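Local coordinates for protein racemase (PDB 3MKC) that is of unassigned specific function but belongs to the mandelate racemase/muconate lactonizing enzyme branch of the enolase superfamily, at residues Trp67-Asn70 against Ile71-Ala75; Glu82-Ala85 against Ile86-Met90; His249-Leu252 against Val253-Thr256. One frame throughout, in Å; residues are numbered along the deposited sequence.

Contact 1: residues Trp67-Asn70 against Ile71-Ala75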
ATOM      1  N   TRP A  67       4.388  25.235 -13.525  1.00 19.96           N
ATOM      2  CA  TRP A  67       3.763  23.939 -13.285  1.00 19.34           C
ATOM      3  C   TRP A  67       4.583  22.734 -13.734  1.00 18.37           C
ATOM      4  O   TRP A  67       4.131  21.596 -13.603  1.00 15.56           O
ATOM      5  CB  TRP A  67       2.389  23.916 -13.949  1.00 20.45           C
ATOM      6  CG  TRP A  67       1.484  25.001 -13.427  1.00 23.07           C
ATOM      7  CD1 TRP A  67       0.888  25.050 -12.199  1.00 23.09           C
ATOM      8  CD2 TRP A  67       1.120  26.217 -14.098  1.00 21.98           C
ATOM      9  NE1 TRP A  67       0.180  26.220 -12.063  1.00 24.15           N
ATOM     10  CE2 TRP A  67       0.305  26.955 -13.212  1.00 22.50           C
ATOM     11  CE3 TRP A  67       1.404  26.753 -15.358  1.00 25.19           C
ATOM     12  CZ2 TRP A  67      -0.229  28.203 -13.546  1.00 23.88           C
ATOM     13  CZ3 TRP A  67       0.873  27.996 -15.692  1.00 25.96           C
ATOM     14  CH2 TRP A  67       0.065  28.706 -14.787  1.00 25.21           C
ATOM     15  N   LEU A  68       5.783  22.982 -14.260  1.00 17.23           N
ATOM     16  CA  LEU A  68       6.658  21.904 -14.716  1.00 16.87           C
ATOM     17  C   LEU A  68       8.004  22.075 -14.021  1.00 18.12           C
ATOM     18  O   LEU A  68       8.975  22.552 -14.600  1.00 17.98           O
ATOM     19  CB  LEU A  68       6.822  21.957 -16.243  1.00 19.01           C
ATOM     20  CG  LEU A  68       7.625  20.850 -16.937  1.00 22.75           C
ATOM     21  CD1 LEU A  68       7.177  19.499 -16.448  1.00 23.81           C
ATOM     22  CD2 LEU A  68       7.436  20.955 -18.452  1.00 23.68           C
ATOM     23  N   THR A  69       8.035  21.663 -12.762  1.00 18.17           N
ATOM     24  CA  THR A  69       9.215  21.787 -11.929  1.00 18.19           C
ATOM     25  C   THR A  69       9.770  20.422 -11.549  1.00 17.11           C
ATOM     26  O   THR A  69       9.044  19.429 -11.534  1.00 15.41           O
ATOM     27  CB  THR A  69       8.839  22.538 -10.646  1.00 18.11           C
ATOM     28  OG1 THR A  69       8.071  23.698 -10.990  1.00 17.96           O
ATOM     29  CG2 THR A  69      10.078  22.957  -9.873  1.00 21.18           C
ATOM     30  N   ASN A  70      11.066  20.365 -11.261  1.00 16.72           N
ATOM     31  CA  ASN A  70      11.660  19.115 -10.829  1.00 15.78           C
ATOM     32  C   ASN A  70      10.986  18.861  -9.472  1.00 16.34           C
ATOM     33  O   ASN A  70      10.825  19.788  -8.680  1.00 17.43           O
ATOM     34  CB  ASN A  70      13.176  19.271 -10.665  1.00 16.81           C
ATOM     35  CG  ASN A  70      13.820  18.034 -10.092  1.00 17.08           C
ATOM     36  OD1 ASN A  70      13.739  17.784  -8.891  1.00 20.23           O
ATOM     37  ND2 ASN A  70      14.448  17.237 -10.953  1.00 17.58           N
ATOM     38  N   ILE A  71      10.589  17.617  -9.214  1.00 17.30           N
ATOM     39  CA  ILE A  71       9.879  17.271  -7.980  1.00 19.00           C
ATOM     40  C   ILE A  71      10.609  17.610  -6.677  1.00 19.26           C
ATOM     41  O   ILE A  71       9.998  18.102  -5.725  1.00 18.93           O
ATOM     42  CB  ILE A  71       9.494  15.761  -7.972  1.00 19.54           C
ATOM     43  CG1 ILE A  71       8.743  15.394  -6.685  1.00 22.71           C
ATOM     44  CG2 ILE A  71      10.734  14.904  -8.083  1.00 20.35           C
ATOM     45  CD1 ILE A  71       7.414  16.063  -6.541  1.00 23.99           C
ATOM     46  N   THR A  72      11.912  17.362  -6.636  1.00 18.97           N
ATOM     47  CA  THR A  72      12.680  17.620  -5.422  1.00 18.41           C
ATOM     48  C   THR A  72      12.941  19.092  -5.142  1.00 18.62           C
ATOM     49  O   THR A  72      13.149  19.479  -3.999  1.00 19.86           O
ATOM     50  CB  THR A  72      14.040  16.926  -5.480  1.00 17.21           C
ATOM     51  OG1 THR A  72      14.875  17.611  -6.424  1.00 20.18           O
ATOM     52  CG2 THR A  72      13.883  15.486  -5.920  1.00 16.72           C
ATOM     53  N   GLU A  73      12.922  19.913  -6.185  1.00 20.42           N
ATOM     54  CA  GLU A  73      13.211  21.331  -6.040  1.00 21.19           C
ATOM     55  C   GLU A  73      12.455  22.051  -4.930  1.00 21.21           C
ATOM     56  O   GLU A  73      13.049  22.800  -4.152  1.00 20.85           O
ATOM     57  CB  GLU A  73      12.978  22.047  -7.368  1.00 22.45           C
ATOM     58  CG  GLU A  73      13.580  23.437  -7.435  1.00 25.86           C
ATOM     59  CD  GLU A  73      13.341  24.110  -8.776  1.00 26.64           C
ATOM     60  OE1 GLU A  73      13.718  23.523  -9.813  1.00 24.94           O
ATOM     61  OE2 GLU A  73      12.773  25.225  -8.787  1.00 27.67           O
ATOM     62  N   LYS A  74      11.150  21.826  -4.838  1.00 19.68           N
ATOM     63  CA  LYS A  74      10.364  22.507  -3.818  1.00 20.41           C
ATOM     64  C   LYS A  74      10.488  21.946  -2.404  1.00 20.43           C
ATOM     65  O   LYS A  74       9.898  22.487  -1.471  1.00 21.89           O
ATOM     66  CB  LYS A  74       8.895  22.546  -4.244  1.00 21.28           C
ATOM     67  CG  LYS A  74       8.657  23.345  -5.513  1.00 22.71           C
ATOM     68  CD  LYS A  74       8.979  24.826  -5.316  1.00 25.74           C
ATOM     69  CE  LYS A  74       8.875  25.578  -6.634  1.00 26.34           C
ATOM     70  NZ  LYS A  74       9.063  27.044  -6.474  1.00 27.91           N
ATOM     71  N   ALA A  75      11.260  20.874  -2.248  1.00 20.33           N
ATOM     72  CA  ALA A  75      11.474  20.246  -0.949  1.00 19.14           C
ATOM     73  C   ALA A  75      12.834  20.655  -0.379  1.00 19.90           C
ATOM     74  O   ALA A  75      12.971  20.878   0.822  1.00 21.23           O
ATOM     75  CB  ALA A  75      11.406  18.732  -1.084  1.00 18.89           C
TER
HETATM   76  O   HOH W   1       9.384  20.406  -6.500  1.00 22.38           O
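Asn70 grips Thr72 through one side-chain oxygen. Asn70 OD1 takes two bonds. Thr72 OG1 donates to Asn70 OD1 at 2.7 Å, and Thr72 N reaches Asn70 OD1 at 2.9 Å. The two donors come from opposite faces of the amide plane, each tilted 28° from it. Asn70 holds CG anti to its backbone N (chi1 175°), beside the carbonyl carbon, which carries OD1 forward along the chain. Thr72 tucks its hydroxyl between its own backbone N and carbonyl carbon (chi1 72°), facing the amide. The bond from Thr72 N closes an Asx turn.

The backbone adds a turn over the same residues. Glu73 N bonds to Asn70 O at 3.3 Å. With the helical torsions of Ile71 and Thr72 this makes a type I beta turn. Ala75 N then bonds to Thr72 O in a second turn.

One water joins the two turns. It donates to Asn70 O at 2.7 Å and accepts from Lys74 N at 2.8 Å. It also makes a weak bond to Ile71 O.

The van der Waals contact is small. The methyl Thr69 CG2 lies over a face of the Glu73 carboxylate, 3.6 Å from Glu73 CD and evenly placed between its oxygens. The two side chains cross at about a right angle. Polar ends turn elsewhere: Thr69 OG1 bonds to Ala93 O, and Glu73 OE1 to Thr63 OG1. Asn70 ND2 bonds to Ala59 O and Ile61 O.

Both ends of the Asn70 amide are therefore engaged. This should fix its rotation and tie the loop between helices 52-59 and 83-93 to the end of the earlier helix.

Contact 2: residues Glu82-Ala85 against Ile86-Met90; sequences EINA and IWDAM
Ile86 leans back on the carbonyl of Glu82, one helical turn earlier. Ile86 CG1 comes within 3.0 Å of Glu82 O, and Ile86 CD1 follows at 3.4 Å. CG1 stands anti to the carbonyl carbon (chi1 -61°), which lays this branch along the preceding turn. The same oxygen accepts from Ile86 N at 2.9 Å.

Asn84 and Asp88 meet one turn apart on the exposed side. Asp88 N bonds to Asn84 O at 3.2 Å. A water also donates to Asn84 O, at 2.8 Å, and to Asp88 OD1, at 2.6 Å, closing a bridge from backbone to carboxylate. The amide and carboxylate planes stand 70° apart, and Asn84 OD1 stays 4.1 Å from Asp88 OD2. Their link therefore runs through the backbone and the water.

These contacts make up the first turns of helix 83-93, in the N-terminal capping domain of the enolase superfamily. Glu82 sits at the N-cap position. Trp87 N and Ala89 N continue the i to i+4 bonding, to Ile83 O and Ala85 O.

Farther out, Glu82 OE1 forms a salt bridge with Arg78, on which the side chains of Ala85 and Ile86 also pack. Trp87 rests its CB near Asn84 O, but its indole leads away from the turn. There Trp87 NE1 bonds to Gly292 O, and the ring makes a cation-pi contact with Arg299 of helix 293-306.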
ATOM      1  N   GLU A  82       7.431  20.107   8.204  1.00 16.37           N
ATOM      2  CA  GLU A  82       6.280  20.670   7.492  1.00 17.04           C
ATOM      3  C   GLU A  82       5.902  19.762   6.326  1.00 16.38           C
ATOM      4  O   GLU A  82       5.868  20.190   5.171  1.00 15.34           O
ATOM      5  CB  GLU A  82       6.609  22.071   6.964  1.00 18.77           C
ATOM      6  CG  GLU A  82       7.156  23.018   8.021  1.00 21.39           C
ATOM      7  CD  GLU A  82       7.126  24.462   7.574  1.00 23.63           C
ATOM      8  OE1 GLU A  82       7.794  24.797   6.578  1.00 25.72           O
ATOM      9  OE2 GLU A  82       6.422  25.268   8.215  1.00 26.36           O
ATOM     10  N   ILE A  83       5.601  18.508   6.637  1.00 15.52           N
ATOM     11  CA  ILE A  83       5.262  17.535   5.609  1.00 15.61           C
ATOM     12  C   ILE A  83       4.063  17.917   4.761  1.00 14.49           C
ATOM     13  O   ILE A  83       4.087  17.753   3.545  1.00 15.71           O
ATOM     14  CB  ILE A  83       5.008  16.152   6.226  1.00 15.50           C
ATOM     15  CG1 ILE A  83       6.163  15.798   7.167  1.00 16.05           C
ATOM     16  CG2 ILE A  83       4.885  15.109   5.127  1.00 16.02           C
ATOM     17  CD1 ILE A  83       6.028  14.447   7.842  1.00 17.55           C
ATOM     18  N   ASN A  84       3.020  18.425   5.403  1.00 15.08           N
ATOM     19  CA  ASN A  84       1.805  18.818   4.700  1.00 14.64           C
ATOM     20  C   ASN A  84       2.065  19.959   3.717  1.00 14.65           C
ATOM     21  O   ASN A  84       1.582  19.939   2.582  1.00 13.55           O
ATOM     22  CB  ASN A  84       0.743  19.236   5.718  1.00 17.58           C
ATOM     23  CG  ASN A  84      -0.575  19.600   5.071  1.00 20.60           C
ATOM     24  OD1 ASN A  84      -0.927  20.779   4.967  1.00 23.49           O
ATOM     25  ND2 ASN A  84      -1.315  18.590   4.631  1.00 17.52           N
ATOM     26  N   ALA A  85       2.828  20.951   4.162  1.00 13.53           N
ATOM     27  CA  ALA A  85       3.140  22.102   3.323  1.00 12.08           C
ATOM     28  C   ALA A  85       4.069  21.737   2.168  1.00 12.51           C
ATOM     29  O   ALA A  85       3.914  22.241   1.060  1.00 12.94           O
ATOM     30  CB  ALA A  85       3.760  23.213   4.164  1.00 12.22           C
ATOM     31  N   ILE A  86       5.040  20.866   2.425  1.00 13.06           N
ATOM     32  CA  ILE A  86       5.968  20.458   1.374  1.00 12.41           C
ATOM     33  C   ILE A  86       5.199  19.666   0.315  1.00 11.66           C
ATOM     34  O   ILE A  86       5.459  19.785  -0.879  1.00 13.24           O
ATOM     35  CB  ILE A  86       7.107  19.604   1.945  1.00 13.37           C
ATOM     36  CG1 ILE A  86       7.889  20.430   2.970  1.00 14.63           C
ATOM     37  CG2 ILE A  86       8.027  19.133   0.818  1.00 14.53           C
ATOM     38  CD1 ILE A  86       8.903  19.641   3.761  1.00 14.31           C
ATOM     39  N   TRP A  87       4.243  18.863   0.768  1.00 12.41           N
ATOM     40  CA  TRP A  87       3.412  18.068  -0.132  1.00 12.17           C
ATOM     41  C   TRP A  87       2.737  19.022  -1.119  1.00 11.07           C
ATOM     42  O   TRP A  87       2.811  18.828  -2.334  1.00 13.61           O
ATOM     43  CB  TRP A  87       2.324  17.335   0.661  1.00 13.21           C
ATOM     44  CG  TRP A  87       1.679  16.177  -0.060  1.00 10.89           C
ATOM     45  CD1 TRP A  87       1.940  14.848   0.131  1.00 11.30           C
ATOM     46  CD2 TRP A  87       0.653  16.242  -1.063  1.00 10.80           C
ATOM     47  NE1 TRP A  87       1.140  14.082  -0.688  1.00 12.00           N
ATOM     48  CE2 TRP A  87       0.341  14.912  -1.431  1.00 11.39           C
ATOM     49  CE3 TRP A  87      -0.033  17.295  -1.688  1.00 11.90           C
ATOM     50  CZ2 TRP A  87      -0.629  14.606  -2.394  1.00 12.59           C
ATOM     51  CZ3 TRP A  87      -1.002  16.990  -2.650  1.00 11.20           C
ATOM     52  CH2 TRP A  87      -1.287  15.655  -2.990  1.00 11.20           C
ATOM     53  N   ASP A  88       2.078  20.048  -0.584  1.00 11.45           N
ATOM     54  CA  ASP A  88       1.381  21.023  -1.414  1.00 11.20           C
ATOM     55  C   ASP A  88       2.328  21.742  -2.361  1.00 12.27           C
ATOM     56  O   ASP A  88       1.983  21.999  -3.517  1.00 11.83           O
ATOM     57  CB  ASP A  88       0.655  22.072  -0.555  1.00 14.10           C
ATOM     58  CG  ASP A  88      -0.582  21.523   0.137  1.00 16.88           C
ATOM     59  OD1 ASP A  88      -1.083  20.451  -0.271  1.00 16.39           O
ATOM     60  OD2 ASP A  88      -1.063  22.176   1.085  1.00 18.03           O
ATOM     61  N   ALA A  89       3.519  22.063  -1.864  1.00 12.11           N
ATOM     62  CA  ALA A  89       4.507  22.779  -2.663  1.00 12.57           C
ATOM     63  C   ALA A  89       4.970  21.950  -3.847  1.00 11.37           C
ATOM     64  O   ALA A  89       5.077  22.457  -4.964  1.00 12.27           O
ATOM     65  CB  ALA A  89       5.702  23.163  -1.794  1.00 13.69           C
HETATM   66  N   MSE A  90       5.253  20.678  -3.598  1.00 12.45           N
HETATM   67  CA  MSE A  90       5.701  19.786  -4.653  1.00 12.66           C
HETATM   68  C   MSE A  90       4.578  19.571  -5.666  1.00 12.69           C
HETATM   69  O   MSE A  90       4.789  19.676  -6.883  1.00 12.24           O
HETATM   70  CB  MSE A  90       6.133  18.434  -4.069  1.00 12.86           C
HETATM   71  CG  MSE A  90       7.428  18.464  -3.262  1.00 17.70           C
HETATM   72 SE   MSE A  90       7.998  16.686  -2.773  1.00 24.48          SE
HETATM   73  CE  MSE A  90       6.609  16.316  -1.489  1.00 18.22           C
TER
HETATM   74  O   HOH W   2      -0.720  18.650   1.549  1.00 19.56           O

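Contact 3: residues His249-Leu252 against Val253-Thr256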
ATOM      1  N   HIS A 249     -18.735  -0.649 -10.769  1.00 10.50           N
ATOM      2  CA  HIS A 249     -18.595  -1.050  -9.383  1.00 10.65           C
ATOM      3  C   HIS A 249     -19.861  -0.668  -8.600  1.00 10.62           C
ATOM      4  O   HIS A 249     -20.317  -1.412  -7.735  1.00 12.06           O
ATOM      5  CB  HIS A 249     -17.357  -0.399  -8.760  1.00  9.25           C
ATOM      6  CG  HIS A 249     -16.067  -0.994  -9.225  1.00  9.56           C
ATOM      7  ND1 HIS A 249     -15.578  -0.819 -10.503  1.00 10.94           N
ATOM      8  CD2 HIS A 249     -15.164  -1.773  -8.583  1.00  9.98           C
ATOM      9  CE1 HIS A 249     -14.431  -1.462 -10.629  1.00  7.84           C
ATOM     10  NE2 HIS A 249     -14.158  -2.051  -9.477  1.00  9.53           N
ATOM     11  N   ALA A 250     -20.439   0.489  -8.912  1.00 10.38           N
ATOM     12  CA  ALA A 250     -21.647   0.915  -8.210  1.00 10.45           C
ATOM     13  C   ALA A 250     -22.748  -0.129  -8.417  1.00 11.37           C
ATOM     14  O   ALA A 250     -23.536  -0.405  -7.508  1.00 12.70           O
ATOM     15  CB  ALA A 250     -22.113   2.287  -8.726  1.00 11.37           C
ATOM     16  N   LYS A 251     -22.793  -0.708  -9.616  1.00 12.21           N
ATOM     17  CA  LYS A 251     -23.785  -1.730  -9.929  1.00 14.81           C
ATOM     18  C   LYS A 251     -23.598  -2.923  -9.010  1.00 14.52           C
ATOM     19  O   LYS A 251     -24.566  -3.452  -8.459  1.00 16.81           O
ATOM     20  CB  LYS A 251     -23.654  -2.183 -11.383  1.00 16.71           C
ATOM     21  CG  LYS A 251     -24.199  -1.203 -12.405  1.00 20.47           C
ATOM     22  CD  LYS A 251     -25.711  -1.113 -12.321  1.00 25.37           C
ATOM     23  CE  LYS A 251     -26.301  -0.435 -13.545  1.00 28.35           C
ATOM     24  NZ  LYS A 251     -25.933   1.005 -13.621  1.00 30.43           N
ATOM     25  N   LEU A 252     -22.349  -3.357  -8.851  1.00 15.86           N
ATOM     26  CA  LEU A 252     -22.056  -4.492  -7.979  1.00 15.12           C
ATOM     27  C   LEU A 252     -22.501  -4.175  -6.565  1.00 14.83           C
ATOM     28  O   LEU A 252     -23.051  -5.026  -5.870  1.00 15.73           O
ATOM     29  CB  LEU A 252     -20.559  -4.808  -7.975  1.00 16.56           C
ATOM     30  CG  LEU A 252     -19.959  -5.370  -9.261  1.00 21.00           C
ATOM     31  CD1 LEU A 252     -18.477  -5.670  -9.045  1.00 19.98           C
ATOM     32  CD2 LEU A 252     -20.703  -6.641  -9.657  1.00 22.46           C
ATOM     33  N   VAL A 253     -22.253  -2.946  -6.130  1.00 14.37           N
ATOM     34  CA  VAL A 253     -22.653  -2.552  -4.785  1.00 14.67           C
ATOM     35  C   VAL A 253     -24.167  -2.592  -4.646  1.00 14.96           C
ATOM     36  O   VAL A 253     -24.706  -3.079  -3.654  1.00 17.46           O
ATOM     37  CB  VAL A 253     -22.164  -1.127  -4.443  1.00 14.24           C
ATOM     38  CG1 VAL A 253     -22.793  -0.656  -3.113  1.00 15.19           C
ATOM     39  CG2 VAL A 253     -20.654  -1.128  -4.331  1.00 12.77           C
ATOM     40  N   GLU A 254     -24.846  -2.078  -5.655  1.00 14.45           N
ATOM     41  CA  GLU A 254     -26.300  -2.030  -5.647  1.00 15.35           C
ATOM     42  C   GLU A 254     -26.961  -3.389  -5.806  1.00 15.01           C
ATOM     43  O   GLU A 254     -28.079  -3.602  -5.341  1.00 17.20           O
ATOM     44  CB  GLU A 254     -26.781  -1.115  -6.777  1.00 15.98           C
ATOM     45  CG  GLU A 254     -26.546   0.355  -6.511  1.00 19.44           C
ATOM     46  CD  GLU A 254     -26.463   1.176  -7.784  1.00 22.88           C
ATOM     47  OE1 GLU A 254     -26.939   0.710  -8.843  1.00 21.10           O
ATOM     48  OE2 GLU A 254     -25.924   2.298  -7.712  1.00 23.36           O
ATOM     49  N   ASN A 255     -26.266  -4.321  -6.441  1.00 15.00           N
ATOM     50  CA  ASN A 255     -26.873  -5.619  -6.705  1.00 15.30           C
ATOM     51  C   ASN A 255     -26.295  -6.863  -6.023  1.00 16.63           C
ATOM     52  O   ASN A 255     -26.665  -7.980  -6.368  1.00 18.54           O
ATOM     53  CB  ASN A 255     -26.927  -5.802  -8.222  1.00 14.21           C
ATOM     54  CG  ASN A 255     -27.782  -4.728  -8.899  1.00 18.24           C
ATOM     55  OD1 ASN A 255     -29.008  -4.783  -8.852  1.00 19.00           O
ATOM     56  ND2 ASN A 255     -27.134  -3.730  -9.503  1.00 15.62           N
ATOM     57  N   THR A 256     -25.396  -6.670  -5.062  1.00 15.69           N
ATOM     58  CA  THR A 256     -24.817  -7.792  -4.330  1.00 14.73           C
ATOM     59  C   THR A 256     -24.663  -7.361  -2.876  1.00 14.98           C
ATOM     60  O   THR A 256     -24.834  -6.183  -2.558  1.00 14.80           O
ATOM     61  CB  THR A 256     -23.413  -8.179  -4.853  1.00 15.93           C
ATOM     62  OG1 THR A 256     -22.460  -7.209  -4.406  1.00 16.24           O
ATOM     63  CG2 THR A 256     -23.391  -8.235  -6.375  1.00 16.09           C
TER
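The amide of Asn255 turns its NH2 edge to a carbonyl oxygen of the preceding turn, while the carboxylate of Glu254 turns a face to one. Asn255 ND2 donates to Lys251 O at 2.8 Å, with that oxygen 22° out of the amide plane. Asn255 N bonds to the same oxygen, also at 2.8 Å, so Lys251 O is held by two donors from one residue. The aliphatic part of Lys251 runs alongside Asn255; Lys251 CD comes near the amide plane at its ND2 edge, 4.1 Å from Asn255 ND2.

Ala250 O sits over the face of the Glu254 carboxylate, 3.3 Å from Glu254 CD. On the same face, Ala250 CB lies 3.9 Å from Glu254 OE2. That oxygen forms a salt bridge with Lys280. Lys251 NZ carries the opposite charge but stops 4.9 Å from Glu254 OE1. The imidazole of His249 leads away, bonds through ND1 to Asp245 O and meets Trp275 edge-to-face.

Residues 249-254 belong to helix 246-255. This helix follows strand 236-238 in the barrel domain typical of the enolase superfamily, and Leu252 packs on Val222 of neighbouring helix 219-228. Val253 N and Glu254 N make ordinary i to i+4 bonds to His249 O and Ala250 O.

Thr256 takes up the next carbonyl with its side chain. With chi1 at 75°, its hydroxyl swings back toward the preceding turn, and Thr256 OG1 donates to Leu252 O at 2.7 Å, from 38° above the carbonyl plane. Asn255 N adds a weak bond to the same oxygen. Thr256 CG2 also crowds Leu252 O, at 3.3 Å.

In the fold
Contacts 1 and 2 are neighbours in the N-terminal capping domain, their centres about 11 Å apart. The loop of contact 1 packs directly on the helix of contact 2. Ile71 O lies 3.6 Å from Met90 CG, and Ala75 CB lies 3.9 Å from Ile86 CG2. Contact 3 stands apart, in the barrel domain. Its centre is about 41 Å from that of contact 1 and about 37 Å from that of contact 2. The nearest atoms of contacts 2 and 3 are still about 23 Å apart. As in relatives, the active site probably lies between cap and barrel; contacts 1 and 2 are local packing in the cap, and contact 3 is local packing in a helix of the barrel domain.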